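Local coordinates for protein halogenase PltM (Pseudomonas fluorescens, PDB 6BZN) that halogenates phenolic compounds as a flavoprotein that accepts an unusually wide range of substrates and halides, at residues I86-H91 / D144-M149; D214-F219 / Y285-A290; L369-S374 / R379-E384; F410-V415 / R486-T491. All coordinates share one frame; numbering follows the deposited sequence.

In the fold
Interactions 1 to 4 follow one another along the chain, each closing before the next opens, and none touches another. Interaction 1 packs helix 84-88 and its following turn on helix 140-153, beside residues that bind FAD. In interaction 2, strand 215-223 of the mixed sheet meets the loop that leads into helix 291-301. The other two are helical: interaction 3 folds helix 352-374 onto the turn that leads into helix 383-406, and interaction 4 sets helix 410-441 against helix 488-502. Interactions 3 and 4 have centres about 47 Å apart, on opposite sides of the chain's centre, although helices 383-406 and 410-441 are consecutive. The contacts thus sample the flavin-binding region, the sheet and the C-terminal helices.

Interaction 1 of 4, residues I86-H91 / D144-M149; sequences IAYLSH and DYFALM
Behind the L89 side chain that meets F146, the carbonyl oxygen A87 O is gripped by two donors of one residue, the backbone S90 N at 3.0 Å and the hydroxyl S90 OG at 2.9 Å. The hydroxyl lies in the carbonyl plane. Serine suits the place because its short side chain can donate to A87 O, and it ties the chain back at the type I turn from Y88 to H91. The same S90 OG sits 3.2 Å above the plane of the H91 ring, over its centre.

The turn presents L89 to helix 140-153. One branch does the touching: L89 CD2 lies 3.8 Å from F146 CD1 and reaches CE1 of the same ring as well, approaching it obliquely. F146 extends outward because its CG stands opposite the backbone N (chi1 -177°), carrying the ring away from its helix toward the turn. The far end of that ring, CZ, then comes 4.5 Å from Y88 CD2, near the plane of the tyrosine ring and at its edge. V99 packs on both L89 and F146.

The FAD site is close by: L89 is about 4 Å from I33, side chain to side chain, and I33 also touches A147, while D144 makes a salt bridge with R140; I33 and R140 both bind FAD. No hydrogen bond crosses between the two segments. The leucine-phenylalanine pairing therefore depends on shape and the exclusion of water, while the hydrogen bonds of A87 O lie within the turn from which L89 projects, and the salt bridge of D144 lies on the other helix.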
# COMPACT_ATOMS: atom_id res chain seq x y z
N ILE A 86 9.98 15.05 4.28
CA ILE A 86 9.32 13.91 3.64
C ILE A 86 10.12 12.62 3.91
O ILE A 86 9.53 11.58 4.20
CB ILE A 86 9.08 14.16 2.13
CG1 ILE A 86 8.07 15.28 1.94
CG2 ILE A 86 8.55 12.90 1.45
CD1 ILE A 86 7.85 15.67 0.49
N ALA A 87 11.46 12.68 3.85
CA ALA A 87 12.29 11.49 4.08
C ALA A 87 12.19 10.98 5.52
O ALA A 87 12.31 9.79 5.75
CB ALA A 87 13.77 11.75 3.72
N TYR A 88 11.93 11.86 6.48
CA TYR A 88 11.66 11.42 7.87
C TYR A 88 10.61 10.32 7.96
O TYR A 88 10.75 9.38 8.74
CB TYR A 88 11.21 12.58 8.76
CG TYR A 88 12.23 13.67 8.98
CD1 TYR A 88 13.57 13.48 8.64
CD2 TYR A 88 11.86 14.86 9.58
CE1 TYR A 88 14.50 14.48 8.84
CE2 TYR A 88 12.80 15.86 9.80
CZ TYR A 88 14.12 15.65 9.42
OH TYR A 88 15.08 16.60 9.62
N LEU A 89 9.58 10.44 7.13
CA LEU A 89 8.46 9.52 7.16
C LEU A 89 8.83 8.10 6.71
O LEU A 89 8.05 7.19 6.93
CB LEU A 89 7.29 10.08 6.32
CG LEU A 89 6.77 11.43 6.80
CD1 LEU A 89 5.70 11.96 5.84
CD2 LEU A 89 6.24 11.36 8.22
N SER A 90 10.00 7.90 6.10
CA SER A 90 10.44 6.55 5.73
C SER A 90 11.17 5.79 6.82
O SER A 90 11.38 4.60 6.67
CB SER A 90 11.34 6.60 4.50
OG SER A 90 12.62 7.12 4.79
N HIS A 91 11.58 6.45 7.90
CA HIS A 91 12.42 5.81 8.92
C HIS A 91 11.70 5.86 10.28
O HIS A 91 11.38 6.93 10.75
CB HIS A 91 13.77 6.56 9.08
CG HIS A 91 14.52 6.80 7.80
ND1 HIS A 91 15.20 5.80 7.13
CD2 HIS A 91 14.78 7.94 7.12
CE1 HIS A 91 15.79 6.31 6.06
NE2 HIS A 91 15.56 7.61 6.04
N ASP A 144 -0.28 11.57 8.93
CA ASP A 144 -0.98 12.40 7.94
C ASP A 144 -1.08 13.86 8.38
O ASP A 144 -0.97 14.75 7.55
CB ASP A 144 -2.36 11.84 7.60
CG ASP A 144 -2.27 10.52 6.79
OD1 ASP A 144 -1.22 9.85 6.82
OD2 ASP A 144 -3.26 10.16 6.13
N TYR A 145 -1.27 14.10 9.67
CA TYR A 145 -1.38 15.47 10.15
C TYR A 145 -0.01 16.15 9.94
O TYR A 145 0.06 17.26 9.42
CB TYR A 145 -1.81 15.54 11.62
CG TYR A 145 -2.52 16.83 12.04
CD1 TYR A 145 -2.67 17.93 11.18
CD2 TYR A 145 -3.04 16.96 13.34
CE1 TYR A 145 -3.33 19.09 11.57
CE2 TYR A 145 -3.69 18.12 13.74
CZ TYR A 145 -3.83 19.18 12.85
OH TYR A 145 -4.48 20.34 13.22
N PHE A 146 1.07 15.44 10.29
CA PHE A 146 2.44 15.92 10.03
C PHE A 146 2.67 16.23 8.55
O PHE A 146 3.23 17.27 8.22
CB PHE A 146 3.45 14.90 10.54
CG PHE A 146 4.88 15.31 10.38
CD1 PHE A 146 5.59 14.96 9.23
CD2 PHE A 146 5.52 16.02 11.37
CE1 PHE A 146 6.92 15.32 9.08
CE2 PHE A 146 6.85 16.41 11.23
CZ PHE A 146 7.55 16.05 10.09
N ALA A 147 2.22 15.34 7.67
CA ALA A 147 2.32 15.56 6.23
C ALA A 147 1.60 16.83 5.80
O ALA A 147 2.16 17.64 5.04
CB ALA A 147 1.77 14.35 5.46
N LEU A 148 0.38 17.05 6.30
CA LEU A 148 -0.31 18.30 5.97
C LEU A 148 0.49 19.51 6.45
O LEU A 148 0.54 20.53 5.77
CB LEU A 148 -1.71 18.34 6.58
CG LEU A 148 -2.53 19.59 6.24
CD1 LEU A 148 -2.70 19.77 4.73
CD2 LEU A 148 -3.89 19.50 6.89
N MET A 149 1.09 19.40 7.63
CA MET A 149 1.92 20.50 8.13
C MET A 149 3.08 20.80 7.17
O MET A 149 3.41 21.97 6.96
CB MET A 149 2.42 20.24 9.53
CG MET A 149 1.32 20.17 10.58
SD MET A 149 2.00 19.57 12.14
CE MET A 149 0.49 19.11 13.00

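Interaction 2 of 4, residues D214-F219 / Y285-A290; sequences DTCSFF and YRPTEA
P287 packs against F218 and C216 on strand 215-223, an inner strand of the mixed seven-stranded sheet, whose neighbours 273-281 and 313-321 both run antiparallel to it. P287 belongs to the loop between strand 273-281 and helix 291-301, and its rigid, apolar ring suits a loop residue that must rest on a sheet.

The proline meets the phenylalanine at its edge: P287 CB lies in the plane of the ring, 3.6 Å from F218 CZ, and P287 CG is equally near that atom. F218 points there with CG opposite the carbonyl carbon and beside the backbone N (chi1 -63°), and its ring also stacks with F278 and Y320 of the flanking strands. An alanine here is likely to leave a gap beside P287 and both aromatic neighbours without their stacking partner. C216 supports the other end of the proline, its compact, polarisable thiol placing SG 3.9 Å from P287 CD.

Charge takes over at the outer end of the contact. D214 OD2 and R286 NH2 are 4.3 Å apart, too far for a salt bridge, and D214 OD1 accepts a direct hydrogen bond from N282 ND2. Water joins the pair instead: one molecule lies in the guanidinium plane at its edge, accepts from R286 NH1 at 2.8 Å and donates to D214 OD1 at 2.7 Å.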
# COMPACT_ATOMS: atom_id res chain seq x y z
N ASP A 214 -12.16 -10.22 -4.98
CA ASP A 214 -13.46 -9.83 -4.43
C ASP A 214 -13.40 -10.10 -2.94
O ASP A 214 -13.63 -11.22 -2.48
CB ASP A 214 -14.55 -10.65 -5.13
CG ASP A 214 -15.97 -10.27 -4.72
OD1 ASP A 214 -16.20 -9.41 -3.84
OD2 ASP A 214 -16.89 -10.87 -5.32
N THR A 215 -13.07 -9.05 -2.17
CA THR A 215 -12.82 -9.18 -0.76
C THR A 215 -13.48 -8.09 0.04
O THR A 215 -13.75 -7.01 -0.48
CB THR A 215 -11.31 -9.17 -0.41
OG1 THR A 215 -10.69 -7.97 -0.87
CG2 THR A 215 -10.58 -10.38 -0.99
N CYS A 216 -13.71 -8.40 1.31
CA CYS A 216 -14.24 -7.47 2.30
C CYS A 216 -13.19 -7.29 3.39
O CYS A 216 -12.21 -8.05 3.45
CB CYS A 216 -15.56 -7.99 2.90
SG CYS A 216 -15.44 -9.55 3.78
N SER A 217 -13.38 -6.28 4.23
CA SER A 217 -12.46 -5.97 5.30
C SER A 217 -13.18 -5.44 6.53
O SER A 217 -14.09 -4.61 6.40
CB SER A 217 -11.42 -4.95 4.81
OG SER A 217 -10.43 -4.72 5.79
N PHE A 218 -12.77 -5.94 7.69
CA PHE A 218 -13.17 -5.43 9.00
C PHE A 218 -11.89 -4.95 9.70
O PHE A 218 -10.93 -5.72 9.80
CB PHE A 218 -13.73 -6.54 9.88
CG PHE A 218 -15.00 -7.19 9.38
CD1 PHE A 218 -14.94 -8.21 8.44
CD2 PHE A 218 -16.22 -6.88 9.95
CE1 PHE A 218 -16.09 -8.86 8.03
CE2 PHE A 218 -17.38 -7.51 9.54
CZ PHE A 218 -17.32 -8.52 8.58
N PHE A 219 -11.87 -3.72 10.19
CA PHE A 219 -10.67 -3.20 10.83
C PHE A 219 -10.92 -2.26 11.99
O PHE A 219 -11.96 -1.58 12.07
CB PHE A 219 -9.73 -2.54 9.81
CG PHE A 219 -10.41 -1.56 8.89
CD1 PHE A 219 -11.07 -2.01 7.75
CD2 PHE A 219 -10.40 -0.21 9.17
CE1 PHE A 219 -11.71 -1.12 6.90
CE2 PHE A 219 -11.02 0.69 8.31
CZ PHE A 219 -11.68 0.23 7.18
N TYR A 285 -16.31 -17.00 1.64
CA TYR A 285 -17.10 -16.75 2.84
C TYR A 285 -17.63 -15.33 2.80
O TYR A 285 -16.84 -14.40 2.62
CB TYR A 285 -16.26 -16.94 4.12
CG TYR A 285 -17.03 -16.58 5.37
CD1 TYR A 285 -18.00 -17.44 5.89
CD2 TYR A 285 -16.80 -15.37 6.04
CE1 TYR A 285 -18.72 -17.11 7.03
CE2 TYR A 285 -17.50 -15.04 7.18
CZ TYR A 285 -18.46 -15.91 7.68
OH TYR A 285 -19.17 -15.58 8.79
N ARG A 286 -18.94 -15.17 2.98
CA ARG A 286 -19.56 -13.85 3.11
C ARG A 286 -20.03 -13.67 4.54
O ARG A 286 -20.86 -14.44 5.02
CB ARG A 286 -20.74 -13.68 2.14
CG ARG A 286 -20.32 -13.33 0.72
CD ARG A 286 -21.52 -13.10 -0.19
NE ARG A 286 -21.15 -13.36 -1.59
CZ ARG A 286 -20.58 -12.48 -2.43
NH1 ARG A 286 -20.29 -11.23 -2.05
NH2 ARG A 286 -20.30 -12.86 -3.67
N PRO A 287 -19.51 -12.65 5.25
CA PRO A 287 -20.00 -12.44 6.60
C PRO A 287 -21.47 -12.01 6.61
O PRO A 287 -21.94 -11.38 5.66
CB PRO A 287 -19.11 -11.31 7.12
CG PRO A 287 -18.74 -10.55 5.90
CD PRO A 287 -18.57 -11.59 4.84
N THR A 288 -22.18 -12.37 7.67
CA THR A 288 -23.61 -12.06 7.81
C THR A 288 -23.97 -11.27 9.06
O THR A 288 -25.06 -10.70 9.12
CB THR A 288 -24.44 -13.36 7.85
OG1 THR A 288 -23.88 -14.27 8.80
CG2 THR A 288 -24.46 -14.00 6.49
N GLU A 289 -23.08 -11.20 10.05
CA GLU A 289 -23.43 -10.64 11.35
C GLU A 289 -22.58 -9.42 11.67
O GLU A 289 -21.72 -9.04 10.88
CB GLU A 289 -23.27 -11.72 12.42
CG GLU A 289 -24.12 -12.96 12.13
CD GLU A 289 -24.11 -13.93 13.27
OE1 GLU A 289 -24.82 -13.68 14.27
OE2 GLU A 289 -23.38 -14.94 13.18
N ALA A 290 -22.84 -8.80 12.82
CA ALA A 290 -22.14 -7.59 13.21
C ALA A 290 -20.62 -7.83 13.30
O ALA A 290 -20.19 -8.96 13.57
CB ALA A 290 -22.68 -7.07 14.52
O HOH W 1 -18.87 -9.20 -3.34

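Interaction 3 of 4, residues L369-S374 / R379-E384; sequences LDAARS and REQFIE
A371 and Q381 mark the closest backbone approach, their CA atoms 7.9 Å apart where the last turns of helix 352-374 face the 3-10 turn 379-381. The motif is a helix-loop-helix connection with a short link: F382 is the N-cap residue of helix 383-406, and only a few residues separate the two segments.

Alanine suits position 371 because its single methyl lets two larger side chains come in close. A371 CB is 4.0 Å from F382 CZ, approached obliquely, and 3.6 Å from Q381 NE2. The F382 ring is covered on one face by Q381 CB, 4.2 Å above its centre, and packs further on L364 and K367 of helix 352-374.

At the end of that helix S374 closes back on its own chain, S374 OG donating to D370 O at 2.8 Å alongside the backbone S374 N. Q381, extended beyond CG, carries its amide past A371 to the link, where NE2 donates to R376 O. That same NE2 also donates, at 3.2 Å, to a water that in turn gives a 2.9 Å hydrogen bond to D370 OD1.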
# COMPACT_ATOMS: atom_id res chain seq x y z
N LEU A 369 4.00 20.45 -13.10
CA LEU A 369 4.88 21.61 -13.14
C LEU A 369 5.19 22.05 -14.58
O LEU A 369 5.14 23.26 -14.87
CB LEU A 369 6.20 21.34 -12.42
CG LEU A 369 6.15 21.14 -10.91
CD1 LEU A 369 7.57 20.86 -10.44
CD2 LEU A 369 5.58 22.35 -10.20
N ASP A 370 5.49 21.09 -15.45
CA ASP A 370 5.73 21.41 -16.87
C ASP A 370 4.47 22.03 -17.50
O ASP A 370 4.56 23.03 -18.21
CB ASP A 370 6.17 20.17 -17.66
CG ASP A 370 6.18 20.40 -19.18
OD1 ASP A 370 5.14 20.11 -19.83
OD2 ASP A 370 7.20 20.91 -19.71
N ALA A 371 3.30 21.45 -17.23
CA ALA A 371 2.03 21.96 -17.74
C ALA A 371 1.78 23.40 -17.29
O ALA A 371 1.41 24.25 -18.11
CB ALA A 371 0.88 21.07 -17.32
N ALA A 372 1.96 23.66 -16.00
CA ALA A 372 1.77 25.00 -15.42
C ALA A 372 2.77 26.04 -15.96
O ALA A 372 2.45 27.22 -16.02
CB ALA A 372 1.89 24.95 -13.91
N ARG A 373 3.96 25.59 -16.30
CA ARG A 373 4.99 26.48 -16.85
C ARG A 373 4.83 26.73 -18.34
O ARG A 373 5.20 27.78 -18.82
CB ARG A 373 6.38 25.92 -16.57
CG ARG A 373 6.74 26.10 -15.11
CD ARG A 373 7.83 25.17 -14.63
NE ARG A 373 7.98 25.31 -13.18
CZ ARG A 373 8.86 24.63 -12.45
NH1 ARG A 373 9.66 23.74 -13.01
NH2 ARG A 373 8.93 24.84 -11.13
N SER A 374 4.27 25.78 -19.07
CA SER A 374 4.04 25.93 -20.50
C SER A 374 2.60 26.36 -20.81
O SER A 374 2.30 26.70 -21.96
CB SER A 374 4.37 24.60 -21.19
OG SER A 374 3.48 23.59 -20.74
N ARG A 379 -4.60 15.80 -22.05
CA ARG A 379 -4.56 14.43 -21.53
C ARG A 379 -3.25 13.71 -21.86
O ARG A 379 -2.67 13.05 -20.99
CB ARG A 379 -5.74 13.63 -22.08
CG ARG A 379 -5.69 12.12 -21.84
CD ARG A 379 -6.98 11.42 -22.23
NE ARG A 379 -6.72 10.01 -22.51
CZ ARG A 379 -6.59 9.05 -21.59
NH1 ARG A 379 -6.72 9.32 -20.28
NH2 ARG A 379 -6.35 7.81 -21.96
N GLU A 380 -2.79 13.82 -23.11
CA GLU A 380 -1.61 13.09 -23.55
C GLU A 380 -0.35 13.40 -22.73
O GLU A 380 0.51 12.54 -22.58
CB GLU A 380 -1.36 13.29 -25.06
CG GLU A 380 -0.42 12.27 -25.71
CD GLU A 380 -0.93 10.82 -25.76
OE1 GLU A 380 -2.12 10.55 -25.44
OE2 GLU A 380 -0.13 9.93 -26.13
N GLN A 381 -0.26 14.61 -22.17
CA GLN A 381 0.87 14.97 -21.30
C GLN A 381 0.95 14.08 -20.07
O GLN A 381 2.01 13.92 -19.51
CB GLN A 381 0.78 16.43 -20.84
CG GLN A 381 0.92 17.46 -21.95
CD GLN A 381 0.32 18.82 -21.57
OE1 GLN A 381 -0.51 19.37 -22.30
NE2 GLN A 381 0.71 19.34 -20.42
N PHE A 382 -0.19 13.54 -19.63
CA PHE A 382 -0.25 12.76 -18.38
C PHE A 382 -0.42 11.26 -18.62
O PHE A 382 -0.62 10.50 -17.69
CB PHE A 382 -1.38 13.32 -17.51
CG PHE A 382 -1.29 14.81 -17.31
CD1 PHE A 382 -0.28 15.35 -16.55
CD2 PHE A 382 -2.22 15.66 -17.90
CE1 PHE A 382 -0.18 16.73 -16.38
CE2 PHE A 382 -2.12 17.03 -17.73
CZ PHE A 382 -1.09 17.56 -16.98
N ILE A 383 -0.27 10.82 -19.88
CA ILE A 383 -0.62 9.45 -20.23
C ILE A 383 0.22 8.41 -19.49
O ILE A 383 -0.28 7.36 -19.13
CB ILE A 383 -0.58 9.22 -21.77
CG1 ILE A 383 -1.30 7.93 -22.16
CG2 ILE A 383 0.85 9.22 -22.31
CD1 ILE A 383 -2.80 8.00 -21.98
N GLU A 384 1.48 8.72 -19.22
CA GLU A 384 2.34 7.78 -18.50
C GLU A 384 1.96 7.66 -17.02
O GLU A 384 2.27 6.64 -16.38
CB GLU A 384 3.81 8.13 -18.68
CG GLU A 384 4.29 8.03 -20.13
CD GLU A 384 4.22 6.62 -20.73
OE1 GLU A 384 4.39 5.63 -19.99
OE2 GLU A 384 4.00 6.51 -21.96
O HOH W 2 3.19 18.21 -18.83

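Interaction 4 of 4, residues F410-V415 / R486-T491; sequences FHLWNV and RPVAET
The apolar contacts belong to L412, whose forked end parts over two residues in the first turn of helix 488-502. Its CD1 rests 3.7 Å from T491 CG2, and its CD2 lies 4.1 Å from V488 CG1, the leucine and valine side chains crossing at about a right angle. L412 extends away from its own helix, CG lying opposite the backbone N (chi1 177°), and a branched leucine can thus touch both partners, one turn apart. T491 presents its methyl, not its hydroxyl, to this leucine; V477, M478 and A481 of helix 465-483 touch the threonine too, and L495 adds to the packing on L412.

No polar bond crosses between the two segments. P487 is the N-cap residue of helix 488-502, a place where a proline's missing N-H costs little, and P487 O accepts from T491 N at 3.3 Å. R486 and E490 form a salt bridge along the helix start, though the modelled NH1 to OE1 distance is doubtfully short. On the other helix, D409 accepts from L412 N with its carboxylate.

The joining of helices 410-441 and 488-502 here thus rests on aliphatic packing, while the polar bonds described lie at the start of each helix and do not join them.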
# COMPACT_ATOMS: atom_id res chain seq x y z
N PHE A 410 -0.21 -24.48 3.56
CA PHE A 410 1.02 -23.81 3.95
C PHE A 410 2.16 -24.04 2.97
O PHE A 410 2.85 -23.09 2.61
CB PHE A 410 1.51 -24.18 5.36
CG PHE A 410 2.87 -23.62 5.62
CD1 PHE A 410 3.02 -22.25 5.81
CD2 PHE A 410 4.01 -24.42 5.52
CE1 PHE A 410 4.28 -21.70 5.97
CE2 PHE A 410 5.27 -23.88 5.69
CZ PHE A 410 5.41 -22.52 5.91
N HIS A 411 2.39 -25.29 2.55
CA HIS A 411 3.49 -25.57 1.62
C HIS A 411 3.32 -24.75 0.33
O HIS A 411 4.28 -24.14 -0.16
CB HIS A 411 3.62 -27.08 1.32
CG HIS A 411 4.72 -27.40 0.36
ND1 HIS A 411 6.05 -27.22 0.66
CD2 HIS A 411 4.69 -27.87 -0.91
CE1 HIS A 411 6.79 -27.56 -0.38
NE2 HIS A 411 5.99 -27.95 -1.35
N LEU A 412 2.10 -24.69 -0.18
CA LEU A 412 1.80 -23.88 -1.37
C LEU A 412 2.10 -22.40 -1.09
O LEU A 412 2.77 -21.74 -1.90
CB LEU A 412 0.34 -24.07 -1.81
CG LEU A 412 -0.17 -23.26 -3.00
CD1 LEU A 412 0.68 -23.45 -4.23
CD2 LEU A 412 -1.62 -23.63 -3.27
N TRP A 413 1.66 -21.90 0.06
CA TRP A 413 1.98 -20.52 0.44
C TRP A 413 3.49 -20.30 0.47
O TRP A 413 4.00 -19.32 -0.06
CB TRP A 413 1.36 -20.11 1.78
CG TRP A 413 1.78 -18.74 2.10
CD1 TRP A 413 2.78 -18.36 2.95
CD2 TRP A 413 1.31 -17.55 1.47
NE1 TRP A 413 2.93 -16.99 2.91
CE2 TRP A 413 2.04 -16.48 2.01
CE3 TRP A 413 0.33 -17.29 0.51
CZ2 TRP A 413 1.81 -15.15 1.63
CZ3 TRP A 413 0.09 -15.98 0.13
CH2 TRP A 413 0.84 -14.92 0.68
N ASN A 414 4.21 -21.23 1.10
CA ASN A 414 5.66 -21.10 1.22
C ASN A 414 6.30 -20.96 -0.16
O ASN A 414 7.10 -20.05 -0.38
CB ASN A 414 6.22 -22.29 2.03
CG ASN A 414 7.72 -22.25 2.21
OD1 ASN A 414 8.37 -21.22 2.05
ND2 ASN A 414 8.29 -23.41 2.55
N VAL A 415 5.92 -21.83 -1.10
CA VAL A 415 6.47 -21.73 -2.45
C VAL A 415 6.04 -20.40 -3.10
O VAL A 415 6.87 -19.66 -3.64
CB VAL A 415 6.07 -22.92 -3.36
CG1 VAL A 415 6.71 -22.76 -4.72
CG2 VAL A 415 6.54 -24.25 -2.75
N ARG A 486 -7.17 -27.93 -8.74
CA ARG A 486 -6.01 -28.84 -8.83
C ARG A 486 -5.45 -29.17 -7.45
O ARG A 486 -5.61 -28.38 -6.53
CB ARG A 486 -4.89 -28.21 -9.67
CG ARG A 486 -5.25 -27.98 -11.12
CD ARG A 486 -5.33 -29.28 -11.91
NE ARG A 486 -5.25 -29.03 -13.36
CZ ARG A 486 -4.13 -28.84 -14.06
NH1 ARG A 486 -2.93 -28.85 -13.49
NH2 ARG A 486 -4.21 -28.63 -15.38
N PRO A 487 -4.78 -30.34 -7.29
CA PRO A 487 -4.21 -30.64 -5.97
C PRO A 487 -3.06 -29.69 -5.60
O PRO A 487 -2.22 -29.38 -6.46
CB PRO A 487 -3.68 -32.09 -6.11
CG PRO A 487 -4.19 -32.59 -7.42
CD PRO A 487 -4.49 -31.40 -8.27
N VAL A 488 -3.04 -29.25 -4.35
CA VAL A 488 -2.06 -28.25 -3.91
C VAL A 488 -0.59 -28.68 -4.08
O VAL A 488 0.26 -27.83 -4.37
CB VAL A 488 -2.31 -27.78 -2.45
CG1 VAL A 488 -3.68 -27.10 -2.35
CG2 VAL A 488 -2.17 -28.91 -1.43
N ALA A 489 -0.30 -29.97 -3.95
CA ALA A 489 1.08 -30.47 -4.15
C ALA A 489 1.57 -30.27 -5.59
O ALA A 489 2.74 -29.94 -5.82
CB ALA A 489 1.20 -31.94 -3.74
N GLU A 490 0.68 -30.46 -6.56
CA GLU A 490 1.00 -30.26 -7.97
C GLU A 490 1.29 -28.80 -8.27
O GLU A 490 2.25 -28.46 -8.97
CB GLU A 490 -0.18 -30.71 -8.83
CG GLU A 490 0.01 -30.51 -10.33
CD GLU A 490 -1.29 -30.76 -11.08
OE1 GLU A 490 -1.97 -29.77 -11.41
OE2 GLU A 490 -1.63 -31.94 -11.29
N THR A 491 0.43 -27.94 -7.75
CA THR A 491 0.56 -26.50 -7.93
C THR A 491 1.88 -25.99 -7.31
O THR A 491 2.65 -25.31 -7.97
CB THR A 491 -0.66 -25.80 -7.33
OG1 THR A 491 -1.85 -26.40 -7.88
CG2 THR A 491 -0.65 -24.30 -7.60